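Local coordinates for protein lipase aflb (Neosartorya fumigata, PDB 6IDY) that is a fungal lipase that probably hydrolyses ester bonds of lipid substrates and, in this crystal, carries a bound calcium ion, at residues G159-I164 with V252-I257; F179-L184 with A228-S233; W241-K244 with S248-K251. One frame throughout, in Å; residues are numbered along the deposited sequence.

Contact 1: G159-I164 with V252-I257. With CA (calcium ion), chain D.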
loop_
_atom_site.group_PDB
_atom_site.type_symbol
_atom_site.label_atom_id
_atom_site.label_comp_id
_atom_site.label_asym_id
_atom_site.label_seq_id
_atom_site.Cartn_x
_atom_site.Cartn_y
_atom_site.Cartn_z
ATOM N N GLY A 159 -4.126 -23.141 12.459
ATOM C CA GLY A 159 -4.340 -23.427 11.041
ATOM C C GLY A 159 -4.532 -22.177 10.195
ATOM O O GLY A 159 -4.957 -22.264 9.038
ATOM N N LYS A 160 -4.220 -21.000 10.769
ATOM C CA LYS A 160 -4.345 -19.716 10.084
ATOM C C LYS A 160 -2.963 -19.249 9.677
ATOM O O LYS A 160 -2.066 -19.157 10.515
ATOM C CB LYS A 160 -5.050 -18.663 10.960
ATOM C CG LYS A 160 -6.412 -19.111 11.493
ATOM C CD LYS A 160 -7.363 -17.953 11.718
ATOM C CE LYS A 160 -7.242 -17.282 13.065
ATOM N NZ LYS A 160 -8.263 -16.215 13.238
ATOM N N LYS A 161 -2.780 -19.005 8.382
ATOM C CA LYS A 161 -1.510 -18.557 7.828
ATOM C C LYS A 161 -1.246 -17.094 8.225
ATOM O O LYS A 161 -2.094 -16.243 7.964
ATOM C CB LYS A 161 -1.527 -18.712 6.291
ATOM C CG LYS A 161 -0.206 -18.410 5.572
ATOM C CD LYS A 161 0.794 -19.530 5.761
ATOM C CE LYS A 161 1.633 -19.734 4.537
ATOM N NZ LYS A 161 1.024 -20.728 3.611
ATOM N N PRO A 162 -0.092 -16.775 8.855
ATOM C CA PRO A 162 0.198 -15.369 9.174
ATOM C C PRO A 162 0.362 -14.549 7.895
ATOM O O PRO A 162 1.019 -14.996 6.959
ATOM C CB PRO A 162 1.501 -15.447 9.982
ATOM C CG PRO A 162 1.602 -16.895 10.439
ATOM C CD PRO A 162 1.014 -17.656 9.291
ATOM N N VAL A 163 -0.303 -13.392 7.824
ATOM C CA VAL A 163 -0.261 -12.507 6.657
ATOM C C VAL A 163 0.241 -11.127 7.090
ATOM O O VAL A 163 -0.383 -10.469 7.928
ATOM C CB VAL A 163 -1.609 -12.444 5.873
ATOM C CG1 VAL A 163 -1.523 -11.481 4.689
ATOM C CG2 VAL A 163 -2.039 -13.828 5.394
ATOM N N ILE A 164 1.376 -10.704 6.520
ATOM C CA ILE A 164 1.971 -9.407 6.819
ATOM C C ILE A 164 1.401 -8.382 5.857
ATOM O O ILE A 164 1.587 -8.505 4.645
ATOM C CB ILE A 164 3.527 -9.442 6.782
ATOM C CG1 ILE A 164 4.075 -10.533 7.740
ATOM C CG2 ILE A 164 4.109 -8.053 7.115
ATOM C CD1 ILE A 164 5.445 -11.003 7.424
ATOM N N VAL A 252 10.629 -18.444 3.304
ATOM C CA VAL A 252 9.515 -18.475 4.251
ATOM C C VAL A 252 8.266 -17.712 3.748
ATOM O O VAL A 252 7.283 -17.618 4.486
ATOM C CB VAL A 252 9.942 -18.040 5.684
ATOM C CG1 VAL A 252 11.021 -18.968 6.242
ATOM C CG2 VAL A 252 10.406 -16.589 5.726
ATOM N N VAL A 253 8.290 -17.193 2.508
ATOM C CA VAL A 253 7.127 -16.490 1.951
ATOM C C VAL A 253 6.487 -17.356 0.878
ATOM O O VAL A 253 7.101 -17.585 -0.167
ATOM C CB VAL A 253 7.421 -15.034 1.471
ATOM C CG1 VAL A 253 6.193 -14.401 0.805
ATOM C CG2 VAL A 253 7.889 -14.166 2.628
ATOM N N ASP A 254 5.265 -17.853 1.146
ATOM C CA ASP A 254 4.530 -18.704 0.203
ATOM C C ASP A 254 3.744 -17.905 -0.827
ATOM O O ASP A 254 3.504 -18.402 -1.922
ATOM C CB ASP A 254 3.599 -19.677 0.945
ATOM C CG ASP A 254 4.315 -20.716 1.789
ATOM O OD1 ASP A 254 5.504 -20.995 1.510
ATOM O OD2 ASP A 254 3.682 -21.264 2.717
ATOM N N ASP A 255 3.311 -16.693 -0.470
ATOM C CA ASP A 255 2.536 -15.835 -1.361
ATOM C C ASP A 255 2.839 -14.384 -1.123
ATOM O O ASP A 255 2.905 -13.935 0.023
ATOM C CB ASP A 255 1.020 -16.062 -1.172
ATOM C CG ASP A 255 0.487 -17.343 -1.791
ATOM O OD1 ASP A 255 0.381 -17.402 -3.033
ATOM O OD2 ASP A 255 0.163 -18.278 -1.031
ATOM N N PHE A 256 2.999 -13.642 -2.215
ATOM C CA PHE A 256 3.191 -12.203 -2.198
ATOM C C PHE A 256 2.037 -11.642 -3.028
ATOM O O PHE A 256 2.013 -11.818 -4.241
ATOM C CB PHE A 256 4.598 -11.822 -2.740
ATOM C CG PHE A 256 4.937 -10.360 -3.010
ATOM C CD1 PHE A 256 4.175 -9.331 -2.458
ATOM C CD2 PHE A 256 6.029 -10.019 -3.802
ATOM C CE1 PHE A 256 4.484 -7.991 -2.720
ATOM C CE2 PHE A 256 6.339 -8.679 -4.059
ATOM C CZ PHE A 256 5.561 -7.676 -3.521
ATOM N N ILE A 257 1.027 -11.063 -2.356
ATOM C CA ILE A 257 -0.143 -10.465 -3.010
ATOM C C ILE A 257 0.114 -8.963 -3.074
ATOM O O ILE A 257 0.221 -8.305 -2.045
ATOM C CB ILE A 257 -1.482 -10.852 -2.309
ATOM C CG1 ILE A 257 -1.656 -12.392 -2.271
ATOM C CG2 ILE A 257 -2.690 -10.167 -3.001
ATOM C CD1 ILE A 257 -2.385 -12.933 -1.019
HETATM CA CA CA D . -0.426 -19.712 -2.938
HETATM O O HOH W 1 0.133 -18.713 1.650
HETATM O O HOH W 2 1.879 -20.373 -2.805
HETATM O O HOH W 3 -0.586 -21.038 -1.002
#
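Lys161 and Asp254 meet through a salt bridge, and the lysine side chain can be followed all the way into it. It sets out from CB in the direction of 252-257, CG anti to the backbone N (chi1 -174°). The chain then kinks at chi2 (75°) and at both later torsions, which carries its end round onto the carboxylate of Asp254, across which it lies at about a right angle. CB, CG and CD make no close contact with 252-257; the contact starts at CE, 3.1 Å from Asp254 OD2. NZ finishes the approach with a hydrogen bond of 2.9 Å to the same Asp254 OD2, entering on the anti lone pair, away from the other oxygen. That other oxygen, OD1, is taken by Asn226 ND2, so both ends of the carboxylate are held and its rotation is probably fixed.

NZ has a second partner. It donates to water 1 at 2.9 Å from Lys161 NZ, and this water donates a hydrogen bond to Asp255 OD2, 2.7 Å away. Asp255 grips calcium with both carboxylate oxygens, OD1 and OD2, each 2.5 Å from the ion, while waters 2 and 3 and the carbonyl oxygens of Ala377, His380 and Gly382 complete the shell. Water 2 also donates to Asp254 O, 2.7 Å away, so the two neighbouring aspartates face the site with different atoms. The lysine would probably offset part of the negative charge gathered here.

Strand 227-232 runs between strands 161-166 and 253-259, and the bridge therefore spans two strands that are not neighbours. A calcium site beside the N-terminal ends of parallel strands, on the central sheet of an alpha/beta-hydrolase fold, is what the arrangement represents.

Contact 2: F179-L184 with A228-S233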
loop_
_atom_site.group_PDB
_atom_site.type_symbol
_atom_site.label_atom_id
_atom_site.label_comp_id
_atom_site.label_asym_id
_atom_site.label_seq_id
_atom_site.Cartn_x
_atom_site.Cartn_y
_atom_site.Cartn_z
ATOM N N PHE A 179 -9.903 -0.350 6.862
ATOM C CA PHE A 179 -11.011 -0.272 5.915
ATOM C C PHE A 179 -10.968 -1.301 4.772
ATOM O O PHE A 179 -11.749 -1.182 3.821
ATOM C CB PHE A 179 -11.106 1.154 5.352
ATOM C CG PHE A 179 -11.429 2.221 6.371
ATOM C CD1 PHE A 179 -12.703 2.317 6.923
ATOM C CD2 PHE A 179 -10.474 3.162 6.741
ATOM C CE1 PHE A 179 -13.009 3.315 7.848
ATOM C CE2 PHE A 179 -10.787 4.173 7.653
ATOM C CZ PHE A 179 -12.054 4.247 8.194
ATOM N N ASN A 180 -10.083 -2.312 4.849
ATOM C CA ASN A 180 -10.034 -3.311 3.786
ATOM C C ASN A 180 -9.399 -4.632 4.233
ATOM O O ASN A 180 -10.019 -5.353 5.008
ATOM C CB ASN A 180 -9.392 -2.761 2.490
ATOM C CG ASN A 180 -8.182 -1.905 2.719
ATOM O OD1 ASN A 180 -7.082 -2.410 2.912
ATOM N ND2 ASN A 180 -8.360 -0.596 2.690
ATOM N N PHE A 181 -8.187 -4.958 3.744
ATOM C CA PHE A 181 -7.515 -6.241 3.974
ATOM C C PHE A 181 -7.150 -6.549 5.436
ATOM O O PHE A 181 -6.738 -7.674 5.720
ATOM C CB PHE A 181 -6.304 -6.410 3.047
ATOM C CG PHE A 181 -6.711 -6.789 1.637
ATOM C CD1 PHE A 181 -7.250 -8.043 1.364
ATOM C CD2 PHE A 181 -6.555 -5.893 0.584
ATOM C CE1 PHE A 181 -7.625 -8.393 0.064
ATOM C CE2 PHE A 181 -6.923 -6.246 -0.720
ATOM C CZ PHE A 181 -7.449 -7.495 -0.973
ATOM N N GLY A 182 -7.407 -5.622 6.361
ATOM C CA GLY A 182 -7.260 -5.906 7.786
ATOM C C GLY A 182 -8.302 -6.948 8.176
ATOM O O GLY A 182 -8.157 -7.633 9.192
ATOM N N LYS A 183 -9.349 -7.100 7.313
ATOM C CA LYS A 183 -10.466 -8.049 7.430
ATOM C C LYS A 183 -10.275 -9.320 6.563
ATOM O O LYS A 183 -11.236 -10.074 6.381
ATOM C CB LYS A 183 -11.792 -7.366 7.047
ATOM C CG LYS A 183 -12.251 -6.259 7.991
ATOM C CD LYS A 183 -13.527 -5.620 7.466
ATOM C CE LYS A 183 -14.036 -4.497 8.328
ATOM N NZ LYS A 183 -13.351 -3.215 8.021
ATOM N N LEU A 184 -9.049 -9.571 6.047
ATOM C CA LEU A 184 -8.740 -10.747 5.209
ATOM C C LEU A 184 -9.043 -12.092 5.907
ATOM O O LEU A 184 -9.458 -13.046 5.243
ATOM C CB LEU A 184 -7.281 -10.689 4.705
ATOM C CG LEU A 184 -6.761 -11.839 3.809
ATOM C CD1 LEU A 184 -7.505 -11.902 2.470
ATOM C CD2 LEU A 184 -5.260 -11.721 3.603
ATOM N N ALA A 228 2.558 -15.220 4.370
ATOM C CA ALA A 228 2.138 -14.557 3.161
ATOM C C ALA A 228 2.307 -13.070 3.419
ATOM O O ALA A 228 2.289 -12.626 4.571
ATOM C CB ALA A 228 0.692 -14.879 2.853
ATOM N N VAL A 229 2.540 -12.311 2.354
ATOM C CA VAL A 229 2.678 -10.863 2.419
ATOM C C VAL A 229 1.619 -10.274 1.493
ATOM O O VAL A 229 1.500 -10.712 0.346
ATOM C CB VAL A 229 4.104 -10.378 2.007
ATOM C CG1 VAL A 229 4.171 -8.859 1.953
ATOM C CG2 VAL A 229 5.193 -10.937 2.936
ATOM N N LEU A 230 0.854 -9.291 1.985
ATOM C CA LEU A 230 -0.089 -8.558 1.151
ATOM C C LEU A 230 0.361 -7.108 1.232
ATOM O O LEU A 230 0.453 -6.546 2.323
ATOM C CB LEU A 230 -1.557 -8.732 1.576
ATOM C CG LEU A 230 -2.596 -8.222 0.563
ATOM C CD1 LEU A 230 -3.835 -9.078 0.593
ATOM C CD2 LEU A 230 -2.961 -6.760 0.822
ATOM N N SER A 231 0.692 -6.527 0.082
ATOM C CA SER A 231 1.184 -5.163 0.032
ATOM C C SER A 231 0.285 -4.246 -0.791
ATOM O O SER A 231 -0.507 -4.718 -1.602
ATOM C CB SER A 231 2.612 -5.147 -0.509
ATOM O OG SER A 231 2.649 -5.307 -1.918
ATOM N N TRP A 232 0.409 -2.935 -0.561
ATOM C CA TRP A 232 -0.289 -1.903 -1.307
ATOM C C TRP A 232 0.720 -0.867 -1.771
ATOM O O TRP A 232 1.605 -0.504 -1.002
ATOM C CB TRP A 232 -1.407 -1.224 -0.477
ATOM C CG TRP A 232 -2.102 -0.109 -1.220
ATOM C CD1 TRP A 232 -2.730 -0.199 -2.429
ATOM C CD2 TRP A 232 -2.192 1.267 -0.821
ATOM N NE1 TRP A 232 -3.205 1.037 -2.809
ATOM C CE2 TRP A 232 -2.887 1.955 -1.842
ATOM C CE3 TRP A 232 -1.773 1.985 0.315
ATOM C CZ2 TRP A 232 -3.173 3.328 -1.761
ATOM C CZ3 TRP A 232 -2.052 3.343 0.391
ATOM C CH2 TRP A 232 -2.754 3.998 -0.633
ATOM N N SER A 233 0.593 -0.406 -3.033
ATOM C CA SER A 233 1.395 0.673 -3.610
ATOM C C SER A 233 2.901 0.391 -3.466
ATOM O O SER A 233 3.352 -0.692 -3.852
ATOM C CB SER A 233 0.993 1.998 -2.950
ATOM O OG SER A 233 1.607 3.131 -3.533
#
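Leu230 lays its CD1 methyl over one face of the Phe181 ring. CD1 makes the CH-pi contact, 3.8 Å from the ring centroid and only 16° off the normal, shifted a little toward the rim. Its nearest ring atom is Phe181 CD1, 3.7 Å from Leu230 CD1. The other branch hangs past the rim, Leu230 CD2 standing 3.7 Å from Phe181 CD2, the other ortho carbon, so the two methyls straddle CG and the leucine crosses the phenyl side chain at about a right angle. The CB of Leu230 is directed toward 179-184, and CG anti to the backbone N (chi1 -168°) places the two methyls at the ring.

Leu184, one turn on from Phe181, adds a looser contact: its CD2 comes within 4.3 Å of Leu230 CD1. The two residues face the strand together because the chain between them winds as a short 3-10 turn, in which Leu184 N bonds to Phe181 O at 3.0 Å. At its start Asn180 OD1 accepts a weak bond from Phe181 N, while Asn180 ND2 is held by Thr411.

Further hydrophobic groups close round the patch: Trp371 stacks on the Phe181 ring, and Ile259 of the next strand touches both Phe181 and Leu230. Strand 227-232 is followed directly by Ser233, whose positive phi and hydrogen bond between OG and His361 NE2 are consistent with the nucleophile elbow of an alpha/beta-hydrolase. The leucine thus packs one side of the central sheet against the turn that follows helix 173-178, three residues ahead of the probable nucleophile elbow.

Contact 3: W241-K244 with S248-K251. With SO4 (sulfate ion), chain E.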
loop_
_atom_site.group_PDB
_atom_site.type_symbol
_atom_site.label_atom_id
_atom_site.label_comp_id
_atom_site.label_asym_id
_atom_site.label_seq_id
_atom_site.Cartn_x
_atom_site.Cartn_y
_atom_site.Cartn_z
ATOM N N TRP A 241 12.258 -5.581 -2.828
ATOM C CA TRP A 241 13.621 -5.238 -2.403
ATOM C C TRP A 241 14.048 -6.153 -1.240
ATOM O O TRP A 241 15.151 -6.686 -1.272
ATOM C CB TRP A 241 13.734 -3.740 -2.024
ATOM C CG TRP A 241 15.136 -3.275 -1.733
ATOM C CD1 TRP A 241 15.816 -3.402 -0.556
ATOM C CD2 TRP A 241 16.015 -2.574 -2.629
ATOM N NE1 TRP A 241 17.066 -2.835 -0.663
ATOM C CE2 TRP A 241 17.209 -2.303 -1.920
ATOM C CE3 TRP A 241 15.918 -2.167 -3.976
ATOM C CZ2 TRP A 241 18.301 -1.648 -2.511
ATOM C CZ3 TRP A 241 16.985 -1.483 -4.549
ATOM C CH2 TRP A 241 18.153 -1.221 -3.818
ATOM N N ALA A 242 13.158 -6.371 -0.248
ATOM C CA ALA A 242 13.425 -7.261 0.897
ATOM C C ALA A 242 13.695 -8.697 0.417
ATOM O O ALA A 242 14.666 -9.312 0.850
ATOM C CB ALA A 242 12.248 -7.241 1.872
ATOM N N LEU A 243 12.874 -9.196 -0.524
ATOM C CA LEU A 243 13.032 -10.539 -1.083
ATOM C C LEU A 243 14.353 -10.684 -1.853
ATOM O O LEU A 243 15.052 -11.685 -1.697
ATOM C CB LEU A 243 11.828 -10.917 -1.964
ATOM C CG LEU A 243 10.490 -11.122 -1.244
ATOM C CD1 LEU A 243 9.343 -11.166 -2.248
ATOM C CD2 LEU A 243 10.507 -12.395 -0.361
ATOM N N LYS A 244 14.707 -9.671 -2.645
ATOM C CA LYS A 244 15.942 -9.670 -3.428
ATOM C C LYS A 244 17.201 -9.669 -2.539
ATOM O O LYS A 244 18.047 -10.555 -2.669
ATOM C CB LYS A 244 15.962 -8.466 -4.395
ATOM C CG LYS A 244 17.292 -8.292 -5.141
ATOM C CD LYS A 244 17.167 -7.352 -6.337
ATOM C CE LYS A 244 18.414 -7.395 -7.179
ATOM N NZ LYS A 244 18.501 -6.206 -8.062
ATOM N N SER A 248 17.050 -15.007 2.579
ATOM C CA SER A 248 16.483 -15.899 3.599
ATOM C C SER A 248 14.955 -15.740 3.689
ATOM O O SER A 248 14.257 -16.709 3.978
ATOM C CB SER A 248 17.123 -15.639 4.957
ATOM O OG SER A 248 16.866 -14.312 5.386
ATOM N N THR A 249 14.438 -14.531 3.390
ATOM C CA THR A 249 13.000 -14.235 3.408
ATOM C C THR A 249 12.237 -15.017 2.340
ATOM O O THR A 249 11.088 -15.392 2.576
ATOM C CB THR A 249 12.729 -12.732 3.279
ATOM O OG1 THR A 249 13.122 -12.285 1.981
ATOM C CG2 THR A 249 13.394 -11.906 4.387
ATOM N N ARG A 250 12.874 -15.265 1.174
ATOM C CA ARG A 250 12.265 -15.989 0.047
ATOM C C ARG A 250 11.789 -17.398 0.429
ATOM O O ARG A 250 10.765 -17.848 -0.088
ATOM C CB ARG A 250 13.228 -16.096 -1.152
ATOM C CG ARG A 250 13.871 -14.793 -1.618
ATOM C CD ARG A 250 14.843 -15.095 -2.746
ATOM N NE ARG A 250 15.770 -13.995 -3.015
ATOM C CZ ARG A 250 16.761 -14.053 -3.897
ATOM N NH1 ARG A 250 16.955 -15.151 -4.618
ATOM N NH2 ARG A 250 17.554 -13.004 -4.082
ATOM N N LYS A 251 12.543 -18.092 1.310
ATOM C CA LYS A 251 12.236 -19.463 1.748
ATOM C C LYS A 251 11.010 -19.551 2.650
ATOM O O LYS A 251 10.430 -20.629 2.772
ATOM C CB LYS A 251 13.440 -20.097 2.476
ATOM C CG LYS A 251 14.679 -20.275 1.602
ATOM C CD LYS A 251 15.840 -20.886 2.375
ATOM C CE LYS A 251 17.017 -21.155 1.470
ATOM N NZ LYS A 251 18.121 -21.855 2.182
HETATM S S SO4 E . 18.856 -14.852 -7.609
HETATM O O1 SO4 E . 18.537 -15.977 -6.728
HETATM O O2 SO4 E . 20.270 -14.937 -7.996
HETATM O O3 SO4 E . 18.019 -14.916 -8.792
HETATM O O4 SO4 E . 18.619 -13.600 -6.905
#
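Arg250 reaches back to helix 235-245 and donates to two successive carbonyls in its last turn. NE bonds to Leu243 O at 2.8 Å and nearly straight, with an N-H...O angle of 167°; the acceptor lies in the guanidinium plane, although NE itself stands above the plane of the carbonyl. NH2 bonds to Lys244 O at 2.9 Å and meets this carbonyl differently, in its plane and on a lone pair. With CG, CD and NE extended, the flat group lies edge-on to both oxygens.

The remaining N-H groups turn to a sulfate, probably from the crystallisation liquor: Arg250 NH1 is 2.8 Å from its O1, while NH2 reaches O4 at 3.1 Å. Arg337 NE binds the same ion.

Thr249 OG1 packs on Leu243, lying 3.5 Å from Leu243 CD2, but its hydrogen-bond partner is Trp246 O, within the turn. Lys244 NZ bonds the carbonyls of Gly300 and Leu298.

The guanidinium is thus engaged by two backbone oxygens and the ion, and takes up acceptors close to where the helix ends. The chain doubles back here in the loop joining helix 235-245 to strand 253-259, the return leg of a beta-alpha-beta crossover in the alpha/beta-hydrolase fold.

How the contacts relate
Contacts 2 and 3 are buried, but contact 2 lies deeper, its centre about 8 Å from the centre of the chain against about 18 Å for contact 3. Contact 2 is wholly apolar across its segments; contact 3 is joined by side-chain bonds to backbone carbonyls. Contact 1 lies at the surface and relies on a salt bridge and a water that lead to the calcium site. Contacts 1 and 2 share the central sheet, with Ile257 N 2.8 Å from Val229 O in a probable hydrogen bond. Contact 3 follows contact 2 along the chain, and both fall between the two segments of contact 1; Leu243 CD1 packs 3.8 Å from Phe256 CD2. Contacts 2 and 3 do not touch.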